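Local structure of microcin B17-processing protein McbB (Escherichia coli str. K-12 substr. MG1655, 6GRH) at residues Cys192-Cys195 with His196-Arg199; Asp151-Lys154 with Arg155-Lys159; Val259-Val263 with Asp264-Ser268. The protein is needed to process the inactive precursor of microcin B17, McbA, into the active antibiotic peptide. All coordinates share one frame; numbering follows the deposited sequence.

Contact 1 of 3, residues Cys192-Cys195 with His196-Arg199; sequences CHFC and HIER. With ZN (zinc ion), chain F; SO4 (sulfate ion), chain G.
Cys192 and His196 meet where helix 193-204 begins, and the imidazole turns its edge to the first turn. ND1 of His196 donates to O of Cys192 at 2.9 Å, and the bond is almost straight at 172°. The oxygen lies in the plane of the ring, while the nitrogen sits well above the carbonyl plane. With CG anti to its own carbonyl carbon (chi1 -75°), the ring swings back over the helix start, and the side chain ties down the carbonyl of the N-cap residue, which the backbone N of His196 reaches only by a weak bond.

Ile197, one turn beyond His193, lies obliquely against its ring. In one of the two modelled conformers of Ile197, CD1 approaches NE2 of His193 to 3.6 Å and CG2 is 4.3 Å from CD1 of Phe194, so these contacts are tentative. The Phe194 ring in turn takes CD2 of His193 over one face. Both nitrogens of His193 are engaged, ND1 by Asp181 and NE2 by Tyr148, which fixes the ring's rotation.

The thiolates of Cys192 and Cys195 bind the zinc ion, each SG at 2.3 Å, a CxxC arrangement in which one helical turn presents two sulfurs to one metal. Cys290 and Cys292 complete the four-cysteine site, so the C-terminal end of the chain is fastened to this helix start. Farther along, Arg199 holds a sulfate, probably from crystallisation, by its guanidinium edge: NH1 to O3 and NH2 to O4 are both 2.7 Å, and Arg203 shares the anion.

Helix 150-160 lies beside this turn, with Val153 against His193 and Phe194 and with Tyr157 against Cys192, while Tyr172 of strand 167-174 meets the His193 ring edge-to-face.

Contact 2 of 3, residues Asp151-Lys154 with Arg155-Lys159; sequences DIVK and RIYSK
Arg155 begins the second half of this stretch of helix by donating its backbone N to O of Asp151 at 2.9 Å; the helix, 150-160, is the crossover of a beta-alpha-beta unit between the parallel strands 139-144 and 167-174. The Arg155 chain runs extended from CG to NE, and its guanidinium leaves the turn to donate to the carbonyls of Ile128 and Asp130, tying the helix to the loop after strand 122-127.

Ile156 follows with its N bonded to O of Ile152 at 3.1 Å. Its CG1 also lies 3.4 Å from O of Ile152, and the buried side chain packs on Leu143 of strand 139-144 and on Ile128.

Tyr157 bonds through its N to O of Val153 at 3.0 Å. The two side chains lie side by side and point the same way, one turn apart. The phenol has its hydroxyl bonded to Gln170 of strand 167-174 and to N of His193, so the ring is held at its far end as well as by the helix. Phe168 meets it edge-to-face.

Ser158 repeats the pattern, its N reaching O of Lys154 at 2.9 Å, and Lys159 closes the series with a bond from its N to O of Arg155, while its ammonium goes to the carbonyl of Ile133.

Val153 directs CG1 anti to the backbone N (chi1 -180°), which lays this methyl over one face of the Tyr157 ring: the CH-pi contact puts CG1 4.0 Å from the ring centroid and 14° off the normal.

Contact 3 of 3, residues Val259-Val263 with Asp264-Ser268; sequences VKSHV and DNFMS
His262 and Asp264 cross with the imidazole and carboxylate planes 60° apart. The bond between these residues runs from backbone to ring: N of Asp264 donates to ND1 of His262 at 3.0 Å, nearly straight although tilted 30° from the imidazole plane. Since ND1 accepts here, the proton of a neutral ring would be expected on NE2, and that nitrogen is hydrogen-bonded to the carbonyl of Val44 of a neighbouring McbC subunit; OD2 of Asp264 likewise bonds across an interface, in a salt bridge with Arg203 of a second McbC chain.

The carbonyl of His262 receives N of Asn265 at 3.2 Å, from above its plane. This bond closes a type I beta turn with Val263 and Asp264 at its corners, starting on the last residue of the short strand 261-262. That strand pairs in parallel with a strand of the same McbC subunit that supplies Val44, so the beta sheet continues across the interface and the turn carries the chain back toward strand 269-273.

Beyond the turn, Phe266 points its ring edge at Ser261, with CD1 3.7 Å from CB of Ser261. Its CG stands anti to the backbone N (chi1 -180°), an orientation that brings the ring back beside the strand, where Phe38 of that same McbC subunit meets it edge-to-face.

Two waters sit against the turn. One accepts from N of His262 at 2.9 Å, and its further bond to OD1 of Asn265 is weak and tentative, that residue being modelled in two conformers; the second donates to O of Val263 at 3.0 Å and accepts from N of Met267.

Overall arrangement
Along the chain the order is contact 2, contact 1, contact 3, each closing before the next opens. Contacts 1 and 2 belong to helices 193-204 and 150-160, which touch directly; their centres are about 14 Å apart, on the same side of the chain's centre. Helix 150-160 crosses between two strands of the mixed seven-stranded sheet, so the start of the zinc-binding helix is packed against that sheet's covering layer. Contact 3 stands apart, its centre about 20 Å from that of contact 1 and about 27 Å from that of contact 2. Thus contact 1 holds two of the zinc ligands and contact 2 packs against it, while residues 259-268 lie at the interface with McbC.

Contact 1 of 3, residues Cys192-Cys195 with His196-Arg199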
ATOM      1  N   CYS B 192     -12.395  15.885  -1.842  1.00 25.22           N
ATOM      2  CA  CYS B 192     -13.455  16.028  -2.793  1.00 25.32           C
ATOM      3  C   CYS B 192     -13.398  14.952  -3.876  1.00 23.88           C
ATOM      4  O   CYS B 192     -12.537  14.089  -3.858  1.00 23.90           O
ATOM      5  CB  CYS B 192     -13.370  17.433  -3.381  1.00 27.01           C
ATOM      6  SG  CYS B 192     -12.183  17.622  -4.731  1.00 27.04           S
ATOM      7  N   HIS B 193     -14.363  14.980  -4.780  1.00 23.24           N
ATOM      8  CA  HIS B 193     -14.384  14.069  -5.919  1.00 23.26           C
ATOM      9  C   HIS B 193     -13.086  14.015  -6.733  1.00 23.61           C
ATOM     10  O   HIS B 193     -12.642  12.944  -7.146  1.00 22.81           O
ATOM     11  CB  HIS B 193     -15.460  14.480  -6.882  1.00 23.36           C
ATOM     12  CG  HIS B 193     -15.396  13.762  -8.178  1.00 23.12           C
ATOM     13  ND1 HIS B 193     -15.657  12.417  -8.288  1.00 22.67           N
ATOM     14  CD2 HIS B 193     -15.109  14.204  -9.426  1.00 23.61           C
ATOM     15  CE1 HIS B 193     -15.524  12.059  -9.556  1.00 23.40           C
ATOM     16  NE2 HIS B 193     -15.199  13.123 -10.269  1.00 23.49           N
ATOM     17  N   PHE B 194     -12.501  15.175  -6.986  1.00 24.49           N
ATOM     18  CA  PHE B 194     -11.302  15.253  -7.838  1.00 25.04           C
ATOM     19  C   PHE B 194     -10.106  14.592  -7.133  1.00 24.73           C
ATOM     20  O   PHE B 194      -9.296  13.916  -7.769  1.00 24.02           O
ATOM     21  CB  PHE B 194     -11.082  16.691  -8.327  1.00 25.94           C
ATOM     22  CG  PHE B 194     -12.188  17.160  -9.215  1.00 26.27           C
ATOM     23  CD1 PHE B 194     -12.332  16.623 -10.494  1.00 26.72           C
ATOM     24  CD2 PHE B 194     -13.161  18.029  -8.742  1.00 26.83           C
ATOM     25  CE1 PHE B 194     -13.401  16.973 -11.293  1.00 27.50           C
ATOM     26  CE2 PHE B 194     -14.224  18.417  -9.551  1.00 27.30           C
ATOM     27  CZ  PHE B 194     -14.351  17.884 -10.822  1.00 27.88           C
ATOM     28  N   CYS B 195     -10.063  14.697  -5.802  1.00 24.80           N
ATOM     29  CA  CYS B 195      -9.108  13.938  -5.019  1.00 25.31           C
ATOM     30  C   CYS B 195      -9.241  12.426  -5.242  1.00 24.61           C
ATOM     31  O   CYS B 195      -8.223  11.718  -5.315  1.00 25.14           O
ATOM     32  CB  CYS B 195      -9.206  14.282  -3.529  1.00 26.11           C
ATOM     33  SG  CYS B 195      -8.689  15.955  -3.121  1.00 26.71           S
ATOM     34  N   HIS B 196     -10.480  11.948  -5.360  1.00 24.12           N
ATOM     35  CA  HIS B 196     -10.782  10.535  -5.563  1.00 24.01           C
ATOM     36  C   HIS B 196     -10.435  10.061  -6.964  1.00 25.20           C
ATOM     37  O   HIS B 196      -9.686   9.044  -7.139  1.00 24.69           O
ATOM     38  CB  HIS B 196     -12.250  10.223  -5.232  1.00 23.18           C
ATOM     39  CG  HIS B 196     -12.518  10.189  -3.769  1.00 22.93           C
ATOM     40  ND1 HIS B 196     -12.698  11.328  -3.018  1.00 23.26           N
ATOM     41  CD2 HIS B 196     -12.545   9.151  -2.895  1.00 22.77           C
ATOM     42  CE1 HIS B 196     -12.877  10.992  -1.754  1.00 23.46           C
ATOM     43  NE2 HIS B 196     -12.778   9.678  -1.651  1.00 23.08           N
ATOM     44  N   ILE B 197     -10.944  10.775  -7.960  0.50 25.63           N
ATOM     45  CA  ILE B 197     -10.824  10.324  -9.343  0.50 26.79           C
ATOM     46  C   ILE B 197      -9.346  10.300  -9.789  0.50 27.58           C
ATOM     47  O   ILE B 197      -8.937   9.407 -10.514  0.50 27.54           O
ATOM     48  CB  ILE B 197     -11.715  11.161 -10.277  0.50 27.41           C
ATOM     49  CG1 ILE B 197     -12.006  10.399 -11.569  0.50 28.19           C
ATOM     50  CG2 ILE B 197     -11.089  12.505 -10.573  0.50 27.98           C
ATOM     51  CD1 ILE B 197     -13.275  10.866 -12.227  0.50 28.70           C
ATOM     52  N   GLU B 198      -8.544  11.233  -9.283  1.00 28.12           N
ATOM     53  CA  GLU B 198      -7.093  11.233  -9.526  1.00 29.54           C
ATOM     54  C   GLU B 198      -6.376  10.054  -8.858  1.00 29.27           C
ATOM     55  O   GLU B 198      -5.443   9.488  -9.426  1.00 29.50           O
ATOM     56  CB  GLU B 198      -6.475  12.565  -9.092  1.00 31.12           C
ATOM     57  CG  GLU B 198      -6.943  13.722  -9.987  1.00 32.62           C
ATOM     58  CD  GLU B 198      -6.498  13.600 -11.443  1.00 34.56           C
ATOM     59  OE1 GLU B 198      -5.426  12.992 -11.675  1.00 35.28           O
ATOM     60  OE2 GLU B 198      -7.208  14.140 -12.337  1.00 35.13           O
ATOM     61  N   ARG B 199      -6.793   9.693  -7.657  1.00 28.55           N
ATOM     62  CA  ARG B 199      -6.283   8.476  -7.010  1.00 29.43           C
ATOM     63  C   ARG B 199      -6.573   7.229  -7.874  1.00 29.64           C
ATOM     64  O   ARG B 199      -5.657   6.417  -8.095  1.00 30.72           O
ATOM     65  CB  ARG B 199      -6.849   8.321  -5.601  1.00 29.33           C
ATOM     66  CG  ARG B 199      -6.303   7.144  -4.799  1.00 30.33           C
ATOM     67  CD  ARG B 199      -4.910   7.419  -4.296  1.00 32.00           C
ATOM     68  NE  ARG B 199      -4.359   6.299  -3.539  1.00 33.80           N
ATOM     69  CZ  ARG B 199      -3.683   5.260  -4.047  1.00 34.72           C
ATOM     70  NH1 ARG B 199      -3.460   5.110  -5.362  1.00 34.42           N
ATOM     71  NH2 ARG B 199      -3.235   4.334  -3.210  1.00 35.88           N
TER
HETATM   72 ZN    ZN F 401     -10.031  17.727  -3.851  1.00 26.00          ZN
HETATM   73  S   SO4 G 402      -1.539   2.026  -5.568  1.00 49.91           S
HETATM   74  O1  SO4 G 402      -2.010   0.737  -6.125  1.00 54.24           O
HETATM   75  O2  SO4 G 402      -0.060   2.110  -5.590  1.00 53.37           O
HETATM   76  O3  SO4 G 402      -2.066   3.116  -6.421  1.00 53.25           O
HETATM   77  O4  SO4 G 402      -2.013   2.122  -4.177  1.00 51.27           O

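Contact 2 of 3, residues Asp151-Lys154 with Arg155-Lys159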
ATOM      1  N   ASP B 151     -17.136  18.410 -15.687  1.00 32.46           N
ATOM      2  CA  ASP B 151     -17.896  19.667 -15.653  1.00 33.82           C
ATOM      3  C   ASP B 151     -19.197  19.604 -14.845  1.00 32.48           C
ATOM      4  O   ASP B 151     -19.596  20.601 -14.265  1.00 31.94           O
ATOM      5  CB  ASP B 151     -18.240  20.161 -17.073  1.00 36.59           C
ATOM      6  CG  ASP B 151     -17.076  20.848 -17.770  1.00 38.45           C
ATOM      7  OD1 ASP B 151     -16.011  21.073 -17.151  1.00 39.98           O
ATOM      8  OD2 ASP B 151     -17.235  21.188 -18.958  1.00 40.55           O
ATOM      9  N   ILE B 152     -19.858  18.445 -14.823  1.00 31.53           N
ATOM     10  CA  ILE B 152     -21.099  18.286 -14.048  1.00 30.97           C
ATOM     11  C   ILE B 152     -20.791  18.387 -12.558  1.00 29.87           C
ATOM     12  O   ILE B 152     -21.464  19.084 -11.825  1.00 29.56           O
ATOM     13  CB  ILE B 152     -21.776  16.951 -14.341  1.00 30.80           C
ATOM     14  CG1 ILE B 152     -22.209  16.907 -15.821  1.00 31.94           C
ATOM     15  CG2 ILE B 152     -22.945  16.748 -13.397  1.00 30.49           C
ATOM     16  CD1 ILE B 152     -22.634  15.540 -16.300  1.00 32.15           C
ATOM     17  N   VAL B 153     -19.736  17.704 -12.121  1.00 29.51           N
ATOM     18  CA  VAL B 153     -19.317  17.771 -10.729  1.00 29.04           C
ATOM     19  C   VAL B 153     -18.918  19.197 -10.379  1.00 30.29           C
ATOM     20  O   VAL B 153     -19.274  19.696  -9.313  1.00 30.31           O
ATOM     21  CB  VAL B 153     -18.168  16.783 -10.414  1.00 27.87           C
ATOM     22  CG1 VAL B 153     -17.756  16.879  -8.944  1.00 27.35           C
ATOM     23  CG2 VAL B 153     -18.591  15.363 -10.738  1.00 27.07           C
ATOM     24  N   LYS B 154     -18.199  19.856 -11.280  1.00 31.25           N
ATOM     25  CA  LYS B 154     -17.746  21.214 -11.040  1.00 33.51           C
ATOM     26  C   LYS B 154     -18.916  22.201 -10.890  1.00 33.45           C
ATOM     27  O   LYS B 154     -18.885  23.057 -10.013  1.00 32.42           O
ATOM     28  CB  LYS B 154     -16.817  21.634 -12.177  1.00 36.70           C
ATOM     29  CG  LYS B 154     -16.229  23.021 -12.094  1.00 40.13           C
ATOM     30  CD  LYS B 154     -15.218  23.168 -13.239  1.00 42.77           C
ATOM     31  CE  LYS B 154     -14.693  24.578 -13.363  1.00 45.64           C
ATOM     32  NZ  LYS B 154     -13.549  24.749 -12.421  1.00 47.66           N
ATOM     33  N   ARG B 155     -19.934  22.053 -11.732  1.00 33.43           N
ATOM     34  CA  ARG B 155     -21.158  22.858 -11.626  1.00 35.23           C
ATOM     35  C   ARG B 155     -21.854  22.688 -10.255  1.00 33.87           C
ATOM     36  O   ARG B 155     -22.265  23.669  -9.634  1.00 34.17           O
ATOM     37  CB  ARG B 155     -22.128  22.472 -12.742  1.00 37.54           C
ATOM     38  CG  ARG B 155     -23.480  23.186 -12.704  1.00 40.57           C
ATOM     39  CD  ARG B 155     -24.507  22.437 -13.528  1.00 43.08           C
ATOM     40  NE  ARG B 155     -25.877  22.935 -13.338  1.00 45.81           N
ATOM     41  CZ  ARG B 155     -26.983  22.262 -13.661  1.00 47.35           C
ATOM     42  NH1 ARG B 155     -26.913  21.040 -14.195  1.00 47.84           N
ATOM     43  NH2 ARG B 155     -28.182  22.807 -13.441  1.00 48.57           N
ATOM     44  N   ILE B 156     -21.998  21.442  -9.807  1.00 31.61           N
ATOM     45  CA  ILE B 156     -22.657  21.147  -8.530  1.00 30.74           C
ATOM     46  C   ILE B 156     -21.853  21.720  -7.342  1.00 29.90           C
ATOM     47  O   ILE B 156     -22.419  22.327  -6.400  1.00 29.27           O
ATOM     48  CB  ILE B 156     -22.933  19.619  -8.373  1.00 29.90           C
ATOM     49  CG1 ILE B 156     -23.906  19.104  -9.446  1.00 30.58           C
ATOM     50  CG2 ILE B 156     -23.488  19.302  -6.994  1.00 29.78           C
ATOM     51  CD1 ILE B 156     -25.243  19.835  -9.500  1.00 32.02           C
ATOM     52  N   TYR B 157     -20.536  21.541  -7.374  1.00 28.57           N
ATOM     53  CA  TYR B 157     -19.683  22.152  -6.354  1.00 28.53           C
ATOM     54  C   TYR B 157     -19.790  23.680  -6.369  1.00 30.72           C
ATOM     55  O   TYR B 157     -19.897  24.303  -5.311  1.00 31.45           O
ATOM     56  CB  TYR B 157     -18.228  21.712  -6.505  1.00 27.27           C
ATOM     57  CG  TYR B 157     -17.884  20.296  -6.025  1.00 25.79           C
ATOM     58  CD1 TYR B 157     -18.833  19.425  -5.441  1.00 24.93           C
ATOM     59  CD2 TYR B 157     -16.574  19.833  -6.147  1.00 24.95           C
ATOM     60  CE1 TYR B 157     -18.470  18.143  -5.008  1.00 23.91           C
ATOM     61  CE2 TYR B 157     -16.218  18.564  -5.729  1.00 24.21           C
ATOM     62  CZ  TYR B 157     -17.154  17.723  -5.151  1.00 23.47           C
ATOM     63  OH  TYR B 157     -16.753  16.486  -4.714  1.00 22.25           O
ATOM     64  N   SER B 158     -19.752  24.270  -7.566  1.00 31.54           N
ATOM     65  CA  SER B 158     -19.796  25.706  -7.729  1.00 34.29           C
ATOM     66  C   SER B 158     -21.081  26.290  -7.136  1.00 35.62           C
ATOM     67  O   SER B 158     -21.042  27.279  -6.445  1.00 36.42           O
ATOM     68  CB  SER B 158     -19.669  26.044  -9.207  1.00 34.91           C
ATOM     69  OG  SER B 158     -19.699  27.412  -9.392  1.00 37.89           O
ATOM     70  N   LYS B 159     -22.201  25.625  -7.377  1.00 36.20           N
ATOM     71  CA  LYS B 159     -23.489  26.044  -6.820  1.00 37.34           C
ATOM     72  C   LYS B 159     -23.635  25.835  -5.305  1.00 36.09           C
ATOM     73  O   LYS B 159     -24.163  26.704  -4.616  1.00 35.49           O
ATOM     74  CB  LYS B 159     -24.615  25.315  -7.539  1.00 38.73           C
ATOM     75  CG  LYS B 159     -24.764  25.746  -8.985  1.00 41.25           C
ATOM     76  CD  LYS B 159     -25.686  24.840  -9.797  1.00 42.61           C
ATOM     77  CE  LYS B 159     -27.068  24.697  -9.181  1.00 44.31           C
ATOM     78  NZ  LYS B 159     -27.694  26.007  -8.840  1.00 47.84           N
TER

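Contact 3 of 3, residues Val259-Val263 with Asp264-Ser268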
ATOM      1  N   VAL B 259     -25.507  -1.973  11.296  1.00 31.09           N
ATOM      2  CA  VAL B 259     -24.159  -2.435  11.639  1.00 31.67           C
ATOM      3  C   VAL B 259     -23.343  -1.153  11.808  1.00 32.21           C
ATOM      4  O   VAL B 259     -23.265  -0.368  10.879  1.00 33.70           O
ATOM      5  CB  VAL B 259     -23.571  -3.280  10.492  1.00 32.45           C
ATOM      6  CG1 VAL B 259     -22.090  -3.623  10.746  1.00 33.33           C
ATOM      7  CG2 VAL B 259     -24.376  -4.569  10.329  1.00 33.17           C
ATOM      8  N   LYS B 260     -22.743  -0.940  12.966  1.00 30.99           N
ATOM      9  CA  LYS B 260     -21.882   0.220  13.163  1.00 31.19           C
ATOM     10  C   LYS B 260     -20.582   0.123  12.329  1.00 30.19           C
ATOM     11  O   LYS B 260     -20.067  -0.972  12.071  1.00 28.13           O
ATOM     12  CB  LYS B 260     -21.534   0.380  14.639  1.00 33.50           C
ATOM     13  CG  LYS B 260     -22.669   0.808  15.548  1.00 35.55           C
ATOM     14  CD  LYS B 260     -22.280   0.546  17.009  1.00 38.28           C
ATOM     15  CE  LYS B 260     -23.123   1.291  18.024  1.00 40.59           C
ATOM     16  NZ  LYS B 260     -24.543   1.342  17.635  1.00 41.34           N
ATOM     17  N   SER B 261     -20.082   1.278  11.888  1.00 28.90           N
ATOM     18  CA  SER B 261     -18.801   1.370  11.189  1.00 28.63           C
ATOM     19  C   SER B 261     -17.726   1.855  12.131  1.00 26.77           C
ATOM     20  O   SER B 261     -17.974   2.713  12.983  1.00 25.71           O
ATOM     21  CB  SER B 261     -18.903   2.360  10.030  1.00 29.73           C
ATOM     22  OG  SER B 261     -19.977   2.035   9.164  1.00 32.93           O
ATOM     23  N   HIS B 262     -16.498   1.361  11.972  1.00 25.30           N
ATOM     24  CA  HIS B 262     -15.411   1.902  12.767  1.00 25.03           C
ATOM     25  C   HIS B 262     -15.163   3.357  12.343  1.00 24.26           C
ATOM     26  O   HIS B 262     -15.313   3.706  11.186  1.00 23.24           O
ATOM     27  CB  HIS B 262     -14.110   1.109  12.648  1.00 25.28           C
ATOM     28  CG  HIS B 262     -13.091   1.475  13.699  1.00 25.99           C
ATOM     29  ND1 HIS B 262     -12.111   2.405  13.481  1.00 26.03           N
ATOM     30  CD2 HIS B 262     -12.936   1.075  14.983  1.00 26.79           C
ATOM     31  CE1 HIS B 262     -11.386   2.565  14.568  1.00 27.11           C
ATOM     32  NE2 HIS B 262     -11.850   1.750  15.491  1.00 27.45           N
ATOM     33  N   VAL B 263     -14.750   4.178  13.294  1.00 24.75           N
ATOM     34  CA  VAL B 263     -14.529   5.593  13.031  1.00 24.90           C
ATOM     35  C   VAL B 263     -13.420   5.850  11.975  1.00 24.88           C
ATOM     36  O   VAL B 263     -13.445   6.855  11.302  1.00 24.15           O
ATOM     37  CB  VAL B 263     -14.213   6.388  14.332  1.00 25.48           C
ATOM     38  CG1 VAL B 263     -15.476   6.548  15.172  1.00 25.39           C
ATOM     39  CG2 VAL B 263     -13.105   5.765  15.152  1.00 26.01           C
ATOM     40  N   ASP B 264     -12.473   4.921  11.809  1.00 25.58           N
ATOM     41  CA  ASP B 264     -11.411   5.081  10.808  1.00 26.76           C
ATOM     42  C   ASP B 264     -11.793   4.866   9.345  1.00 27.10           C
ATOM     43  O   ASP B 264     -10.931   5.045   8.477  1.00 27.85           O
ATOM     44  CB  ASP B 264     -10.146   4.262  11.165  1.00 27.34           C
ATOM     45  CG  ASP B 264     -10.268   2.730  10.901  1.00 27.68           C
ATOM     46  OD1 ASP B 264     -11.231   2.255  10.265  1.00 27.15           O
ATOM     47  OD2 ASP B 264      -9.339   1.989  11.363  1.00 28.58           O
ATOM     48  N   ASN B 265     -13.026   4.441   9.079  0.50 26.74           N
ATOM     49  CA  ASN B 265     -13.456   4.213   7.701  0.50 27.09           C
ATOM     50  C   ASN B 265     -14.904   4.591   7.405  0.50 26.58           C
ATOM     51  O   ASN B 265     -15.406   4.248   6.337  0.50 26.42           O
ATOM     52  CB  ASN B 265     -13.219   2.738   7.333  0.50 27.89           C
ATOM     53  CG  ASN B 265     -14.009   1.782   8.216  0.50 28.30           C
ATOM     54  OD1 ASN B 265     -13.442   0.883   8.856  0.50 30.68           O
ATOM     55  ND2 ASN B 265     -15.311   1.990   8.279  0.50 27.70           N
ATOM     56  N   PHE B 266     -15.567   5.290   8.332  1.00 26.80           N
ATOM     57  CA  PHE B 266     -16.986   5.670   8.181  1.00 26.18           C
ATOM     58  C   PHE B 266     -17.238   6.644   7.015  1.00 25.39           C
ATOM     59  O   PHE B 266     -18.220   6.521   6.295  1.00 24.05           O
ATOM     60  CB  PHE B 266     -17.455   6.300   9.497  1.00 27.30           C
ATOM     61  CG  PHE B 266     -18.887   6.735   9.506  1.00 27.69           C
ATOM     62  CD1 PHE B 266     -19.903   5.823   9.292  1.00 27.89           C
ATOM     63  CD2 PHE B 266     -19.216   8.063   9.743  1.00 29.39           C
ATOM     64  CE1 PHE B 266     -21.232   6.218   9.328  1.00 28.10           C
ATOM     65  CE2 PHE B 266     -20.557   8.466   9.778  1.00 29.92           C
ATOM     66  CZ  PHE B 266     -21.555   7.538   9.556  1.00 28.78           C
ATOM     67  N   MET B 267     -16.351   7.596   6.801  0.50 25.73           N
ATOM     68  CA  MET B 267     -16.555   8.528   5.694  0.50 26.78           C
ATOM     69  C   MET B 267     -15.776   8.195   4.431  0.50 25.76           C
ATOM     70  O   MET B 267     -15.731   9.016   3.508  0.50 25.40           O
ATOM     71  CB  MET B 267     -16.257   9.935   6.159  0.50 28.80           C
ATOM     72  CG  MET B 267     -17.300  10.403   7.155  0.50 29.85           C
ATOM     73  SD  MET B 267     -16.916  12.051   7.738  0.50 32.81           S
ATOM     74  CE  MET B 267     -16.840  12.988   6.216  0.50 32.72           C
ATOM     75  N   SER B 268     -15.167   7.005   4.382  1.00 24.81           N
ATOM     76  CA  SER B 268     -14.302   6.652   3.263  1.00 24.38           C
ATOM     77  C   SER B 268     -15.026   6.201   1.986  1.00 23.44           C
ATOM     78  O   SER B 268     -16.209   5.853   1.997  1.00 22.60           O
ATOM     79  CB  SER B 268     -13.330   5.545   3.704  1.00 25.34           C
ATOM     80  OG  SER B 268     -12.575   6.019   4.780  1.00 26.43           O
TER
HETATM   81  O   HOH W   1     -15.815  -0.988  10.453  1.00 38.38           O
HETATM   82  O   HOH W   2     -13.651   7.884   8.443  1.00 41.31           O